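Local coordinates for YfkN protein (Bacillus subtilis subsp. subtilis, PDB 3GVE) that belongs to the calcineurin-like phosphoesterase family and carries a manganese ion and a magnesium ion in a two-metal site, at residues A[133-138]-A[196-201]. Sequence-based numbering, arbitrary orientation.
Sequences NVKTTS and ANETIP
The carboxylate of Glu198 receives the ammonium group of Lys135 on the syn side of OE2, the side facing the other oxygen, and residues 133-138 put nothing over either of its faces. Lys135 NZ makes a salt-bridged hydrogen bond of 2.9 Å to Glu198 OE2. The fork is uneven: Lys135 NZ is 3.3 Å from Glu198 OE1, a weak second bond. The last methylene is carried in along with NZ, Lys135 CE lying 3.6 Å from Glu198 OE2. Two long side chains suit this place because they must meet from opposite directions. Glu198 sets CG anti to its backbone N (chi1 177°) and reaches outward from the helix, while Lys135 turns CG beside its own N (chi1 -68°) and then runs fully extended. Helix 192-205 is the last and longest helix of the beta-alpha-beta crossover connection between the parallel strands 160-170 and 210-215, which also includes strand 188-189, and Ala196 and Thr199 pack on the first of these parallel strands. Lys135 stands instead on the short strand 134-135, antiparallel to 188-189 just ahead of the helix, so the ion pair ties this small two-stranded sheet to the helix at the protein surface. Gln190 mediates between them: its NE2 hydrogen-bonds Glu198 OE1 and its OE1 accepts a weak bond from Lys135 NZ, which suits glutamine, whose amide offers a donor and an acceptor side by side. In the loop that follows the strand, Thr136 OG1 and Ser138 OG share a hydrogen bond of 3.3 Å, as two hydroxyls, either of which can donate.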
ATOM      1  N   ASN A 133      -0.404  11.743 -24.239  1.00  9.30           N
ATOM      2  CA  ASN A 133      -1.280  10.678 -24.746  1.00  8.75           C
ATOM      3  C   ASN A 133      -2.757  10.713 -24.346  1.00  8.13           C
ATOM      4  O   ASN A 133      -3.573  10.083 -24.987  1.00  9.41           O
ATOM      5  CB  ASN A 133      -0.639   9.274 -24.583  1.00  8.55           C
ATOM      6  CG  ASN A 133      -0.511   8.800 -23.120  1.00  8.75           C
ATOM      7  OD1 ASN A 133      -0.277   9.577 -22.207  1.00  8.80           O
ATOM      8  ND2 ASN A 133      -0.630   7.491 -22.926  1.00  9.25           N
ATOM      9  N   VAL A 134      -3.110  11.464 -23.312  1.00  8.73           N
ATOM     10  CA  VAL A 134      -4.520  11.640 -22.984  1.00  9.28           C
ATOM     11  C   VAL A 134      -5.128  12.710 -23.885  1.00  9.88           C
ATOM     12  O   VAL A 134      -4.620  13.802 -23.971  1.00  9.38           O
ATOM     13  CB  VAL A 134      -4.743  12.013 -21.496  1.00  9.68           C
ATOM     14  CG1 VAL A 134      -6.254  12.098 -21.184  1.00 10.02           C
ATOM     15  CG2 VAL A 134      -4.073  10.980 -20.593  1.00 10.59           C
ATOM     16  N   LYS A 135      -6.217  12.353 -24.556  1.00 10.54           N
ATOM     17  CA  LYS A 135      -6.855  13.243 -25.517  1.00 11.51           C
ATOM     18  C   LYS A 135      -8.346  13.450 -25.224  1.00 11.27           C
ATOM     19  O   LYS A 135      -8.963  12.674 -24.529  1.00 11.83           O
ATOM     20  CB  LYS A 135      -6.621  12.708 -26.935  1.00 12.54           C
ATOM     21  CG  LYS A 135      -5.144  12.798 -27.338  1.00 14.69           C
ATOM     22  CD  LYS A 135      -4.887  12.253 -28.739  1.00 16.74           C
ATOM     23  CE  LYS A 135      -3.424  12.279 -29.097  1.00 18.76           C
ATOM     24  NZ  LYS A 135      -3.219  11.831 -30.486  1.00 20.11           N
ATOM     25  N   THR A 136      -8.902  14.537 -25.758  1.00 11.14           N
ATOM     26  CA  THR A 136     -10.340  14.744 -25.699  1.00 11.97           C
ATOM     27  C   THR A 136     -10.970  13.700 -26.630  1.00 13.05           C
ATOM     28  O   THR A 136     -10.278  13.065 -27.403  1.00 13.51           O
ATOM     29  CB  THR A 136     -10.744  16.156 -26.165  1.00 12.58           C
ATOM     30  OG1 THR A 136     -10.439  16.293 -27.547  1.00 13.56           O
ATOM     31  CG2 THR A 136     -10.007  17.259 -25.371  1.00 12.98           C
ATOM     32  N   THR A 137     -12.285  13.550 -26.529  1.00 13.55           N
ATOM     33  CA  THR A 137     -12.978  12.563 -27.370  1.00 16.04           C
ATOM     34  C   THR A 137     -12.858  12.899 -28.852  1.00 17.00           C
ATOM     35  O   THR A 137     -12.972  12.022 -29.684  1.00 19.13           O
ATOM     36  CB  THR A 137     -14.452  12.359 -26.964  1.00 17.23           C
ATOM     37  OG1 THR A 137     -15.158  13.596 -27.051  1.00 17.88           O
ATOM     38  CG2 THR A 137     -14.567  11.803 -25.562  1.00 18.46           C
ATOM     39  N   SER A 138     -12.574  14.149 -29.175  1.00 17.06           N
ATOM     40  CA  SER A 138     -12.383  14.546 -30.563  1.00 18.98           C
ATOM     41  C   SER A 138     -10.929  14.477 -31.031  1.00 17.52           C
ATOM     42  O   SER A 138     -10.629  14.729 -32.170  1.00 20.18           O
ATOM     43  CB  SER A 138     -12.953  15.949 -30.796  1.00 21.23           C
ATOM     44  OG  SER A 138     -12.089  16.935 -30.286  1.00 23.62           O
ATOM     45  N   ALA A 196       4.379   8.940 -28.481  1.00 10.60           N
ATOM     46  CA  ALA A 196       5.750   9.413 -28.582  1.00 11.45           C
ATOM     47  C   ALA A 196       6.137   9.656 -30.042  1.00 11.57           C
ATOM     48  O   ALA A 196       6.719  10.683 -30.350  1.00 12.30           O
ATOM     49  CB  ALA A 196       6.715   8.413 -27.928  1.00 12.01           C
ATOM     50  N   ASN A 197       5.811   8.703 -30.923  1.00 12.11           N
ATOM     51  CA  ASN A 197       6.165   8.826 -32.324  1.00 13.88           C
ATOM     52  C   ASN A 197       5.447   9.993 -33.019  1.00 13.86           C
ATOM     53  O   ASN A 197       5.976  10.564 -33.924  1.00 14.96           O
ATOM     54  CB  ASN A 197       5.954   7.493 -33.036  1.00 16.34           C
ATOM     55  CG  ASN A 197       7.084   6.524 -32.777  1.00 19.79           C
ATOM     56  OD1 ASN A 197       8.183   6.918 -32.476  1.00 21.17           O
ATOM     57  ND2 ASN A 197       6.799   5.254 -32.915  1.00 22.59           N
ATOM     58  N   GLU A 198       4.265  10.342 -32.546  1.00 13.73           N
ATOM     59  CA  GLU A 198       3.506  11.463 -33.086  1.00 15.26           C
ATOM     60  C   GLU A 198       4.088  12.786 -32.607  1.00 15.03           C
ATOM     61  O   GLU A 198       4.138  13.761 -33.336  1.00 16.06           O
ATOM     62  CB  GLU A 198       2.063  11.306 -32.627  1.00 17.63           C
ATOM     63  CG  GLU A 198       1.062  12.396 -33.001  1.00 22.41           C
ATOM     64  CD  GLU A 198      -0.307  12.096 -32.397  1.00 28.60           C
ATOM     65  OE1 GLU A 198      -0.943  11.128 -32.809  1.00 30.25           O
ATOM     66  OE2 GLU A 198      -0.726  12.795 -31.484  1.00 32.47           O
ATOM     67  N   THR A 199       4.541  12.802 -31.361  1.00 13.24           N
ATOM     68  CA  THR A 199       4.908  14.051 -30.699  1.00 12.93           C
ATOM     69  C   THR A 199       6.380  14.473 -30.846  1.00 12.48           C
ATOM     70  O   THR A 199       6.668  15.632 -31.012  1.00 13.97           O
ATOM     71  CB  THR A 199       4.471  14.035 -29.209  1.00 12.89           C
ATOM     72  OG1 THR A 199       3.081  13.720 -29.124  1.00 14.38           O
ATOM     73  CG2 THR A 199       4.705  15.393 -28.560  1.00 13.41           C
ATOM     74  N   ILE A 200       7.293  13.523 -30.761  1.00 12.87           N
ATOM     75  CA  ILE A 200       8.715  13.800 -30.854  1.00 13.04           C
ATOM     76  C   ILE A 200       9.109  14.654 -32.086  1.00 12.99           C
ATOM     77  O   ILE A 200       9.887  15.534 -31.964  1.00 12.64           O
ATOM     78  CB  ILE A 200       9.540  12.508 -30.794  1.00 14.09           C
ATOM     79  CG1 ILE A 200       9.549  11.943 -29.354  1.00 16.39           C
ATOM     80  CG2 ILE A 200      10.998  12.745 -31.275  1.00 14.98           C
ATOM     81  CD1 ILE A 200       9.895  10.488 -29.294  1.00 19.38           C
ATOM     82  N   PRO A 201       8.575  14.351 -33.269  1.00 14.70           N
ATOM     83  CA  PRO A 201       8.941  15.142 -34.462  1.00 15.74           C
ATOM     84  C   PRO A 201       8.614  16.631 -34.305  1.00 15.87           C
ATOM     85  O   PRO A 201       9.327  17.486 -34.776  1.00 16.29           O
ATOM     86  CB  PRO A 201       8.087  14.504 -35.560  1.00 17.00           C
ATOM     87  CG  PRO A 201       7.973  13.101 -35.146  1.00 17.38           C
ATOM     88  CD  PRO A 201       7.810  13.150 -33.638  1.00 15.76           C
TER